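PDB 5G5G: putative xanthine dehydrogenase YAGS fad-binding subunit from Escherichia coli, which probably oxidises aldehydes as the subunit of a periplasmic aldehyde oxidase that carries the molybdenum and its pterin cytosine dinucleotide cofactor. Local coordinates for residues 95-100 / 105-110; 204-209 / 253-258; 247-252 / 343-348; 268-271 / 277-280. One frame throughout, in Å; residues are numbered along the deposited sequence. Where two conformers were deposited one is given.

Interaction 1. Residues 95-100 / 105-110; sequences NTARLL and IEHYHQ
A97 and E106 mark the closest backbone approach of the two loops, their CA atoms 6.7 Å apart. Residues 107-110 fold into a type II beta turn, closed by the backbone bond from Q110 N to H107 O. From the residue just before this turn, E106 reaches across with CG anti to its carbonyl carbon (chi1 -56°) and the chain extended, so that OE2 accepts R98 N at 3.0 Å on the syn side, somewhat out of the carboxylate plane. A water joins E106 OE1 to T96 O. Q110 works as the clasp: its NE2 donates to R98 O at 2.9 Å along a nearly straight path (168°), with R98 O in the amide plane. The same NE2 also gives a hydrogen to E106 OE2, which it meets from the face of the carboxylate that R98 N uses, and Q110 OE1 accepts E106 N at 2.9 Å. Three bonds thus fix the rotation of the amide. A leucine in place of Q110 would probably leave E106 N without this acceptor and the E106 carboxylate freer to turn. A97 CB lies at the edge of the H107 ring, 3.8 Å from CD2, while Q110 CB covers part of one ring face and a second water links H107 NE2 to R98 O. In the a/b hammerhead region, these loops fill the link from helix 83-86 through strand 104-105 to strand 111-117, and Y108 and H109 rest on N277 of helix 275-278.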
loop_
_atom_site.group_PDB
_atom_site.type_symbol
_atom_site.label_atom_id
_atom_site.label_comp_id
_atom_site.label_asym_id
_atom_site.label_seq_id
_atom_site.Cartn_x
_atom_site.Cartn_y
_atom_site.Cartn_z
ATOM N N ASN C 95 4.321 -9.487 21.431
ATOM C CA ASN C 95 3.658 -8.175 21.593
ATOM C C ASN C 95 4.407 -7.347 22.600
ATOM O O ASN C 95 4.523 -7.769 23.727
ATOM C CB ASN C 95 2.207 -8.351 22.052
ATOM C CG ASN C 95 1.337 -9.030 20.998
ATOM O OD1 ASN C 95 0.820 -10.095 21.260
ATOM N ND2 ASN C 95 1.190 -8.428 19.802
ATOM N N THR C 96 4.955 -6.210 22.205
ATOM C CA THR C 96 5.563 -5.284 23.141
ATOM C C THR C 96 4.452 -4.417 23.740
ATOM O O THR C 96 4.222 -4.495 24.939
ATOM C CB THR C 96 6.624 -4.381 22.490
ATOM O OG1 THR C 96 7.637 -5.226 21.941
ATOM C CG2 THR C 96 7.235 -3.427 23.478
ATOM N N ALA C 97 3.780 -3.622 22.916
ATOM C CA ALA C 97 2.595 -2.928 23.381
ATOM C C ALA C 97 1.478 -3.916 23.696
ATOM O O ALA C 97 1.218 -4.889 22.971
ATOM C CB ALA C 97 2.111 -1.957 22.306
ATOM N N ARG C 98 0.722 -3.632 24.749
ATOM C CA ARG C 98 -0.477 -4.411 24.991
ATOM C C ARG C 98 -1.450 -4.225 23.870
ATOM O O ARG C 98 -1.627 -3.134 23.356
ATOM C CB ARG C 98 -1.145 -3.960 26.279
ATOM C CG ARG C 98 -0.376 -4.352 27.537
ATOM C CD ARG C 98 -1.181 -4.100 28.833
ATOM N NE ARG C 98 -0.340 -4.584 29.936
ATOM C CZ ARG C 98 -0.117 -5.889 30.255
ATOM N NH1 ARG C 98 -0.732 -6.901 29.635
ATOM N NH2 ARG C 98 0.729 -6.199 31.243
ATOM N N LEU C 99 -2.159 -5.295 23.535
ATOM C CA LEU C 99 -3.163 -5.234 22.449
ATOM C C LEU C 99 -4.481 -4.593 22.945
ATOM O O LEU C 99 -5.261 -4.117 22.133
ATOM C CB LEU C 99 -3.447 -6.601 21.875
ATOM C CG LEU C 99 -2.221 -7.236 21.210
ATOM C CD1 LEU C 99 -2.599 -8.622 20.750
ATOM C CD2 LEU C 99 -1.759 -6.382 20.048
ATOM N N LEU C 100 -4.703 -4.564 24.243
ATOM C CA LEU C 100 -5.860 -3.846 24.800
ATOM C C LEU C 100 -5.312 -2.945 25.900
ATOM O O LEU C 100 -4.791 -3.458 26.934
ATOM C CB LEU C 100 -6.876 -4.825 25.359
ATOM C CG LEU C 100 -8.089 -4.220 26.049
ATOM C CD1 LEU C 100 -8.863 -3.289 25.113
ATOM C CD2 LEU C 100 -9.025 -5.348 26.437
ATOM N N ILE C 105 -2.120 4.199 28.689
ATOM C CA ILE C 105 -2.038 4.347 27.229
ATOM C C ILE C 105 -0.542 4.392 26.839
ATOM O O ILE C 105 0.190 5.275 27.314
ATOM C CB ILE C 105 -2.711 5.629 26.758
ATOM C CG1 ILE C 105 -4.218 5.665 27.188
ATOM C CG2 ILE C 105 -2.553 5.806 25.271
ATOM C CD1 ILE C 105 -5.075 4.595 26.550
ATOM N N GLU C 106 -0.150 3.437 26.008
ATOM C CA GLU C 106 1.227 3.295 25.494
ATOM C C GLU C 106 1.476 3.939 24.140
ATOM O O GLU C 106 2.622 4.339 23.869
ATOM C CB GLU C 106 1.609 1.839 25.407
ATOM C CG GLU C 106 1.477 1.097 26.740
ATOM C CD GLU C 106 1.639 -0.375 26.516
ATOM O OE1 GLU C 106 2.763 -0.782 26.378
ATOM O OE2 GLU C 106 0.662 -1.132 26.419
ATOM N N HIS C 107 0.455 4.088 23.322
ATOM C CA HIS C 107 0.615 4.755 22.020
ATOM C C HIS C 107 -0.698 5.238 21.472
ATOM O O HIS C 107 -1.764 4.736 21.850
ATOM C CB HIS C 107 1.387 3.828 21.006
ATOM C CG HIS C 107 0.638 2.571 20.632
ATOM N ND1 HIS C 107 -0.298 2.553 19.632
ATOM C CD2 HIS C 107 0.630 1.331 21.166
ATOM C CE1 HIS C 107 -0.767 1.326 19.494
ATOM N NE2 HIS C 107 -0.250 0.574 20.445
ATOM N N TYR C 108 -0.618 6.161 20.513
ATOM C CA TYR C 108 -1.785 6.670 19.831
ATOM C C TYR C 108 -2.504 5.515 19.109
ATOM O O TYR C 108 -1.865 4.587 18.544
ATOM C CB TYR C 108 -1.358 7.738 18.844
ATOM C CG TYR C 108 -2.482 8.436 18.173
ATOM C CD1 TYR C 108 -3.316 9.327 18.861
ATOM C CD2 TYR C 108 -2.745 8.188 16.865
ATOM C CE1 TYR C 108 -4.362 9.941 18.200
ATOM C CE2 TYR C 108 -3.758 8.806 16.199
ATOM C CZ TYR C 108 -4.580 9.659 16.889
ATOM O OH TYR C 108 -5.625 10.240 16.177
ATOM N N HIS C 109 -3.834 5.571 19.145
ATOM C CA HIS C 109 -4.666 4.500 18.517
ATOM C C HIS C 109 -4.517 3.110 19.099
ATOM O O HIS C 109 -5.042 2.147 18.545
ATOM C CB HIS C 109 -4.540 4.460 16.991
ATOM C CG HIS C 109 -5.304 5.527 16.299
ATOM N ND1 HIS C 109 -5.226 5.701 14.949
ATOM C CD2 HIS C 109 -6.170 6.475 16.750
ATOM C CE1 HIS C 109 -6.021 6.673 14.569
ATOM N NE2 HIS C 109 -6.601 7.173 15.646
ATOM N N GLN C 110 -3.922 2.968 20.274
ATOM C CA GLN C 110 -3.971 1.693 20.959
ATOM C C GLN C 110 -5.410 1.340 21.292
ATOM O O GLN C 110 -6.182 2.222 21.716
ATOM C CB GLN C 110 -3.141 1.744 22.241
ATOM C CG GLN C 110 -3.154 0.457 23.077
ATOM C CD GLN C 110 -2.234 0.589 24.285
ATOM O OE1 GLN C 110 -2.094 1.680 24.869
ATOM N NE2 GLN C 110 -1.568 -0.514 24.644
HETATM O O HOH W 1 3.284 -3.314 27.291
HETATM O O HOH W 2 -1.341 -1.990 20.835
#

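Interaction 2. Residues 204-209 / 253-258; sequences LTLWTS and LLAALA
L204 and L206, two residues apart on strand 203-208, meet A256 and A255 of helix 250-262 through methyl groups alone. L204 has CG anti to the backbone N (chi1 167°), beside the carbonyl carbon; this carries CD2 to the helix, where it lies 4.1 Å from A256 CB. L206 adopts a similar first torsion (chi1 -168°), and its CD1 stands 4.3 Å from A255 CB, while CD2 of the same residue packs on A252 one turn back along the helix. Both distances are those of ordinary van der Waals contact between methyl groups, and no hydrogen bond crosses between the segments. With alanine on the helix side, the leucine branches span most of the gap: the CA atoms of L206 and A256 are 7.4 Å apart. This is helix-on-sheet packing in a mixed alpha/beta layer. Strand 203-208, helix 213-224 and the adjacent parallel strand 231-234 form a beta-alpha-beta crossover, after which helix 250-262 leads across the same seven-stranded sheet to strand 266-269. L204 is wedged between the two helices, since it also touches L220 and L224 of helix 213-224, and A197 and W199 on strand 194-200. The indole NH of W199 hydrogen-bonds A256 O, a polar tie from sheet to helix beside the methyl contacts.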
loop_
_atom_site.group_PDB
_atom_site.type_symbol
_atom_site.label_atom_id
_atom_site.label_comp_id
_atom_site.label_asym_id
_atom_site.label_seq_id
_atom_site.Cartn_x
_atom_site.Cartn_y
_atom_site.Cartn_z
ATOM N N LEU C 204 -12.230 -22.354 21.085
ATOM C CA LEU C 204 -12.279 -21.142 20.244
ATOM C C LEU C 204 -11.819 -21.499 18.847
ATOM O O LEU C 204 -10.771 -22.154 18.703
ATOM C CB LEU C 204 -11.325 -20.134 20.844
ATOM C CG LEU C 204 -10.949 -18.898 20.033
ATOM C CD1 LEU C 204 -12.158 -18.009 19.738
ATOM C CD2 LEU C 204 -9.885 -18.089 20.717
ATOM N N THR C 205 -12.543 -21.056 17.825
ATOM C CA THR C 205 -12.026 -21.063 16.477
ATOM C C THR C 205 -11.904 -19.635 16.015
ATOM O O THR C 205 -12.839 -18.852 16.201
ATOM C CB THR C 205 -12.955 -21.872 15.519
ATOM O OG1 THR C 205 -13.138 -23.181 16.099
ATOM C CG2 THR C 205 -12.344 -22.016 14.142
ATOM N N LEU C 206 -10.734 -19.266 15.485
ATOM C CA LEU C 206 -10.470 -17.911 15.004
ATOM C C LEU C 206 -10.081 -18.003 13.544
ATOM O O LEU C 206 -9.055 -18.632 13.208
ATOM C CB LEU C 206 -9.341 -17.246 15.794
ATOM C CG LEU C 206 -9.231 -15.735 15.533
ATOM C CD1 LEU C 206 -10.190 -14.949 16.443
ATOM C CD2 LEU C 206 -7.833 -15.207 15.707
ATOM N N TRP C 207 -10.863 -17.365 12.694
ATOM C CA TRP C 207 -10.505 -17.141 11.307
ATOM C C TRP C 207 -9.818 -15.792 11.306
ATOM O O TRP C 207 -10.331 -14.795 11.865
ATOM C CB TRP C 207 -11.741 -17.062 10.442
ATOM C CG TRP C 207 -12.472 -18.384 10.266
ATOM C CD1 TRP C 207 -12.397 -19.208 9.199
ATOM C CD2 TRP C 207 -13.381 -19.017 11.186
ATOM N NE1 TRP C 207 -13.218 -20.312 9.369
ATOM C CE2 TRP C 207 -13.841 -20.213 10.578
ATOM C CE3 TRP C 207 -13.911 -18.661 12.450
ATOM C CZ2 TRP C 207 -14.781 -21.078 11.198
ATOM C CZ3 TRP C 207 -14.783 -19.547 13.076
ATOM C CH2 TRP C 207 -15.238 -20.726 12.456
ATOM N N THR C 208 -8.649 -15.717 10.692
ATOM C CA THR C 208 -7.867 -14.498 10.833
ATOM C C THR C 208 -6.973 -14.297 9.618
ATOM O O THR C 208 -7.033 -15.084 8.650
ATOM C CB THR C 208 -7.038 -14.558 12.168
ATOM O OG1 THR C 208 -6.459 -13.279 12.494
ATOM C CG2 THR C 208 -5.962 -15.612 12.062
ATOM N N SER C 209 -6.174 -13.221 9.675
ATOM C CA SER C 209 -5.231 -12.854 8.631
ATOM C C SER C 209 -3.857 -12.800 9.329
ATOM O O SER C 209 -3.584 -11.873 10.074
ATOM C CB SER C 209 -5.622 -11.496 8.005
ATOM O OG SER C 209 -4.816 -11.215 6.868
ATOM N N LEU C 253 -7.487 -10.593 19.233
ATOM C CA LEU C 253 -7.799 -10.557 20.632
ATOM C C LEU C 253 -9.224 -10.079 20.863
ATOM O O LEU C 253 -10.000 -10.730 21.584
ATOM C CB LEU C 253 -6.833 -9.678 21.409
ATOM C CG LEU C 253 -7.176 -9.596 22.899
ATOM C CD1 LEU C 253 -7.172 -10.951 23.568
ATOM C CD2 LEU C 253 -6.227 -8.676 23.628
ATOM N N LEU C 254 -9.582 -8.962 20.232
ATOM C CA LEU C 254 -10.895 -8.358 20.552
ATOM C C LEU C 254 -12.018 -9.222 20.005
ATOM O O LEU C 254 -13.076 -9.378 20.676
ATOM C CB LEU C 254 -10.968 -6.918 20.073
ATOM C CG LEU C 254 -10.132 -6.007 21.006
ATOM C CD1 LEU C 254 -9.945 -4.685 20.347
ATOM C CD2 LEU C 254 -10.808 -5.744 22.318
ATOM N N ALA C 255 -11.842 -9.818 18.825
ATOM C CA ALA C 255 -12.862 -10.737 18.308
ATOM C C ALA C 255 -13.133 -11.850 19.293
ATOM O O ALA C 255 -14.294 -12.184 19.605
ATOM C CB ALA C 255 -12.457 -11.312 16.949
ATOM N N ALA C 256 -12.052 -12.437 19.789
ATOM C CA ALA C 256 -12.119 -13.548 20.722
ATOM C C ALA C 256 -12.801 -13.171 22.050
ATOM O O ALA C 256 -13.731 -13.853 22.524
ATOM C CB ALA C 256 -10.732 -14.108 20.981
ATOM N N LEU C 257 -12.357 -12.061 22.640
ATOM C CA LEU C 257 -13.010 -11.578 23.858
ATOM C C LEU C 257 -14.494 -11.296 23.670
ATOM O O LEU C 257 -15.328 -11.653 24.511
ATOM C CB LEU C 257 -12.327 -10.305 24.352
ATOM C CG LEU C 257 -10.916 -10.557 24.857
ATOM C CD1 LEU C 257 -10.279 -9.211 25.164
ATOM C CD2 LEU C 257 -10.950 -11.421 26.097
ATOM N N ALA C 258 -14.808 -10.616 22.572
ATOM C CA ALA C 258 -16.183 -10.251 22.285
ATOM C C ALA C 258 -17.110 -11.440 22.105
ATOM O O ALA C 258 -18.231 -11.468 22.652
ATOM C CB ALA C 258 -16.242 -9.343 21.046
#

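Interaction 3. Residues 247-252 / 343-348; sequences FLRSDA and LPEGNA
F247 and N347 meet at the wall of the molybdenum site: A348, next along the chain from N347, lines the pocket of the dioxothiomolybdenum ion, and the F247 side chain lies about 7 Å from that ion. The contact brings the loop ahead of helix 250-262, with R249 at its N-cap position, against the loop between strand 331-340 and helix 354-372. F247 and N347 reach toward each other from opposite directions, ring and amide planes 37° apart; N347 OD1 is 3.3 Å from F247 CE2 and N347 ND2 3.5 Å from the same carbon. The first torsion of N347 is off a staggered position (chi1 -141°), yet both ends of its amide are engaged. ND2 donates to E345 OE2 at 2.9 Å, reaching it on the anti side, and OD1 accepts A348 N at 2.8 Å in the carbonyl plane. An alanine at N347 would probably open a gap beside the F247 ring and cost E345 OE2 and A348 N their amide partner. The opposite charges of R249 and E345 stand farther apart, NH2 to OE2 4.5 Å, beyond a salt bridge, and probably attract. E345 OE1 is held by T96 N and A97 N, which fixes the carboxylate from its far end. Water bridges the two charges: one molecule sits at the edge of the guanidinium, in its plane, 2.9 Å from R249 NH1, and bonds to E345 OE2.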
loop_
_atom_site.group_PDB
_atom_site.type_symbol
_atom_site.label_atom_id
_atom_site.label_comp_id
_atom_site.label_asym_id
_atom_site.label_seq_id
_atom_site.Cartn_x
_atom_site.Cartn_y
_atom_site.Cartn_z
ATOM N N PHE C 247 2.485 -11.254 13.830
ATOM C CA PHE C 247 2.142 -11.375 15.211
ATOM C C PHE C 247 0.643 -11.186 15.442
ATOM O O PHE C 247 -0.069 -10.531 14.668
ATOM C CB PHE C 247 2.902 -10.298 15.993
ATOM C CG PHE C 247 4.334 -10.160 15.573
ATOM C CD1 PHE C 247 5.187 -11.221 15.705
ATOM C CD2 PHE C 247 4.803 -8.961 15.002
ATOM C CE1 PHE C 247 6.522 -11.117 15.308
ATOM C CE2 PHE C 247 6.130 -8.867 14.601
ATOM C CZ PHE C 247 6.979 -9.939 14.748
ATOM N N LEU C 248 0.188 -11.667 16.563
ATOM C CA LEU C 248 -1.161 -11.321 17.070
ATOM C C LEU C 248 -1.386 -9.805 17.155
ATOM O O LEU C 248 -0.567 -9.081 17.777
ATOM C CB LEU C 248 -1.319 -11.921 18.458
ATOM C CG LEU C 248 -2.753 -12.001 18.984
ATOM C CD1 LEU C 248 -3.458 -13.104 18.208
ATOM C CD2 LEU C 248 -2.680 -12.305 20.458
ATOM N N ARG C 249 -2.513 -9.327 16.581
ATOM C CA ARG C 249 -2.890 -7.922 16.670
ATOM C C ARG C 249 -4.290 -7.778 17.358
ATOM O O ARG C 249 -4.929 -8.773 17.707
ATOM C CB ARG C 249 -2.904 -7.321 15.277
ATOM C CG ARG C 249 -1.569 -7.421 14.541
ATOM C CD ARG C 249 -0.841 -6.065 14.389
ATOM N NE ARG C 249 -0.490 -5.523 15.675
ATOM C CZ ARG C 249 0.605 -5.817 16.375
ATOM N NH1 ARG C 249 1.509 -6.672 15.908
ATOM N NH2 ARG C 249 0.792 -5.266 17.559
ATOM N N SER C 250 -4.716 -6.527 17.544
ATOM C CA SER C 250 -5.880 -6.198 18.356
ATOM C C SER C 250 -7.173 -6.829 17.795
ATOM O O SER C 250 -8.098 -7.129 18.557
ATOM C CB SER C 250 -6.019 -4.688 18.471
ATOM O OG SER C 250 -6.165 -4.069 17.194
ATOM N N ASP C 251 -7.249 -6.980 16.465
ATOM C CA ASP C 251 -8.469 -7.591 15.857
ATOM C C ASP C 251 -8.778 -9.014 16.400
ATOM O O ASP C 251 -9.934 -9.378 16.642
ATOM C CB ASP C 251 -8.365 -7.656 14.333
ATOM C CG ASP C 251 -7.156 -8.481 13.858
ATOM O OD1 ASP C 251 -6.028 -8.178 14.316
ATOM O OD2 ASP C 251 -7.353 -9.442 13.054
ATOM N N ALA C 252 -7.742 -9.833 16.471
ATOM C CA ALA C 252 -7.832 -11.215 16.908
ATOM C C ALA C 252 -8.221 -11.304 18.391
ATOM O O ALA C 252 -9.121 -12.062 18.780
ATOM C CB ALA C 252 -6.498 -11.883 16.649
ATOM N N LEU C 343 6.135 6.475 20.394
ATOM C CA LEU C 343 5.362 6.247 19.197
ATOM C C LEU C 343 4.800 4.819 19.229
ATOM O O LEU C 343 5.133 4.033 20.115
ATOM C CB LEU C 343 6.259 6.417 17.990
ATOM C CG LEU C 343 6.728 7.835 17.679
ATOM C CD1 LEU C 343 7.842 7.812 16.653
ATOM C CD2 LEU C 343 5.583 8.708 17.184
ATOM N N PRO C 344 3.933 4.472 18.261
ATOM C CA PRO C 344 3.475 3.091 18.175
ATOM C C PRO C 344 4.648 2.085 18.062
ATOM O O PRO C 344 5.809 2.510 17.796
ATOM C CB PRO C 344 2.598 3.111 16.926
ATOM C CG PRO C 344 1.985 4.507 16.973
ATOM C CD PRO C 344 3.200 5.346 17.317
ATOM N N GLU C 345 4.347 0.824 18.306
ATOM C CA GLU C 345 5.364 -0.235 18.329
ATOM C C GLU C 345 6.080 -0.343 16.982
ATOM O O GLU C 345 5.457 -0.597 15.957
ATOM C CB GLU C 345 4.738 -1.606 18.619
ATOM C CG GLU C 345 5.723 -2.751 18.825
ATOM C CD GLU C 345 5.008 -4.055 19.086
ATOM O OE1 GLU C 345 4.300 -4.158 20.122
ATOM O OE2 GLU C 345 5.181 -4.984 18.281
ATOM N N GLY C 346 7.400 -0.247 17.019
ATOM C CA GLY C 346 8.239 -0.562 15.899
ATOM C C GLY C 346 8.419 -2.065 15.808
ATOM O O GLY C 346 8.579 -2.761 16.823
ATOM N N ASN C 347 8.405 -2.582 14.594
ATOM C CA ASN C 347 8.612 -4.013 14.434
ATOM C C ASN C 347 8.902 -4.329 12.968
ATOM O O ASN C 347 9.058 -3.428 12.133
ATOM C CB ASN C 347 7.407 -4.824 14.987
ATOM C CG ASN C 347 7.834 -6.100 15.710
ATOM O OD1 ASN C 347 8.693 -6.872 15.211
ATOM N ND2 ASN C 347 7.204 -6.366 16.820
ATOM N N ALA C 348 8.902 -5.631 12.671
ATOM C CA ALA C 348 9.272 -6.123 11.351
ATOM C C ALA C 348 8.465 -5.562 10.205
ATOM O O ALA C 348 7.217 -5.551 10.209
ATOM C CB ALA C 348 9.172 -7.629 11.294
HETATM O O HOH W 3 3.567 -7.103 17.916
HETATM O O HOH W 4 1.992 -5.460 20.304
#

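Interaction 4. Residues 268-271 / 277-280; sequences VMLP and NNTT
L270 sets its CD1 methyl against N278 and T279, 3.5 Å from N278 OD1 and 3.8 Å from T279 CG2. Its chain is set by CG lying anti to the carbonyl carbon (chi1 -54°), and it crosses the N278 side chain at about a right angle. The contact is small, since no other residue of 268-271 touches 277-280, and it is buried. Both ends of the N278 amide have partners in reach: in one conformer of S250, at the start of helix 250-262, its OG lies within hydrogen-bonding distance of OD1, and ND2 donates to H109 O. The carbonyl oxygen beside the leucine methyl is therefore probably satisfied from elsewhere, and the amide is likely to be held at each end while CD1 rests against it. T279 is the first residue after helix 275-278 to leave helical backbone angles. Its OG1 sits between the backbone N and the carbonyl carbon and bonds to I275 O, back in the helix, which leaves CG2 to face the leucine. On its other flanks L270 touches I53 of strand 49-55, together with S250 and D251. The leucine follows directly on strand 266-269, an inner strand of the seven-stranded sheet, and the contact closes a short strand-loop-helix connection: the chain leaves the sheet, turns through P271 and comes back as helix 275-278, whose C-terminal end packs on the residue just past the strand.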
loop_
_atom_site.group_PDB
_atom_site.type_symbol
_atom_site.label_atom_id
_atom_site.label_comp_id
_atom_site.label_asym_id
_atom_site.label_seq_id
_atom_site.Cartn_x
_atom_site.Cartn_y
_atom_site.Cartn_z
ATOM N N VAL C 268 -14.326 -8.684 13.502
ATOM C CA VAL C 268 -13.692 -7.386 13.753
ATOM C C VAL C 268 -12.652 -7.118 12.663
ATOM O O VAL C 268 -11.792 -7.968 12.416
ATOM C CB VAL C 268 -12.942 -7.388 15.103
ATOM C CG1 VAL C 268 -12.228 -6.054 15.332
ATOM C CG2 VAL C 268 -13.917 -7.665 16.251
ATOM N N MET C 269 -12.754 -5.973 12.003
ATOM C CA MET C 269 -11.727 -5.509 11.077
ATOM C C MET C 269 -11.152 -4.200 11.630
ATOM O O MET C 269 -11.911 -3.351 12.143
ATOM C CB MET C 269 -12.346 -5.227 9.719
ATOM C CG MET C 269 -11.341 -4.805 8.662
ATOM S SD MET C 269 -12.101 -4.545 7.007
ATOM C CE MET C 269 -12.920 -6.107 6.886
ATOM N N LEU C 270 -9.857 -4.028 11.546
ATOM C CA LEU C 270 -9.244 -2.736 11.921
ATOM C C LEU C 270 -9.481 -1.759 10.756
ATOM O O LEU C 270 -9.023 -2.000 9.633
ATOM C CB LEU C 270 -7.760 -2.886 12.186
ATOM C CG LEU C 270 -7.357 -3.954 13.210
ATOM C CD1 LEU C 270 -5.866 -3.848 13.500
ATOM C CD2 LEU C 270 -8.117 -3.728 14.460
ATOM N N PRO C 271 -10.178 -0.661 11.003
ATOM C CA PRO C 271 -10.402 0.288 9.891
ATOM C C PRO C 271 -9.068 0.841 9.374
ATOM O O PRO C 271 -8.158 1.071 10.186
ATOM C CB PRO C 271 -11.220 1.391 10.555
ATOM C CG PRO C 271 -11.800 0.774 11.809
ATOM C CD PRO C 271 -10.841 -0.264 12.246
ATOM N N ASN C 277 -1.140 3.688 13.038
ATOM C CA ASN C 277 -0.818 3.893 14.444
ATOM C C ASN C 277 -1.197 2.735 15.364
ATOM O O ASN C 277 -0.517 2.526 16.361
ATOM C CB ASN C 277 -1.384 5.225 15.008
ATOM C CG ASN C 277 -0.738 6.435 14.414
ATOM O OD1 ASN C 277 0.359 6.848 14.824
ATOM N ND2 ASN C 277 -1.370 6.995 13.430
ATOM N N ASN C 278 -2.276 1.982 15.060
ATOM C CA ASN C 278 -2.667 0.872 15.951
ATOM C C ASN C 278 -1.687 -0.292 15.897
ATOM O O ASN C 278 -1.433 -0.926 16.930
ATOM C CB ASN C 278 -4.069 0.330 15.624
ATOM C CG ASN C 278 -4.421 -0.852 16.489
ATOM O OD1 ASN C 278 -4.302 -2.002 16.075
ATOM N ND2 ASN C 278 -4.808 -0.558 17.752
ATOM N N THR C 279 -1.154 -0.569 14.703
ATOM C CA THR C 279 -0.395 -1.789 14.479
ATOM C C THR C 279 1.103 -1.456 14.591
ATOM O O THR C 279 1.471 -0.679 15.442
ATOM C CB THR C 279 -0.740 -2.500 13.175
ATOM O OG1 THR C 279 -0.412 -1.745 11.996
ATOM C CG2 THR C 279 -2.254 -2.775 13.125
ATOM N N THR C 280 1.945 -2.069 13.766
ATOM C CA THR C 280 3.370 -1.821 13.852
ATOM C C THR C 280 3.851 -1.062 12.603
ATOM O O THR C 280 3.131 -0.971 11.603
ATOM C CB THR C 280 4.153 -3.118 13.972
ATOM O OG1 THR C 280 4.036 -3.898 12.788
ATOM C CG2 THR C 280 3.651 -3.928 15.149
#

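Interaction 3 lies nearest the molybdenum, through A348 and F247, and the others gather behind it. Its centre is about 8 Å from those of interactions 1 and 4. E345 OE1 takes A97 N at 2.9 Å, and L248 O takes N95 ND2 at 2.8 Å, so 95-100 is bonded to both segments of interaction 3. Interaction 4 is nested in the chain loop that interaction 3 closes; S250 OG and N278 OD1, 3.0 Å apart in one S250 conformer, probably join them, and T279 is about 13 Å from the molybdenum ion. Interaction 2 shares helix 250-262 with interaction 3, L206 CD2 lying 3.7 Å from A252 CB, and touches interaction 1 through L99 and L253.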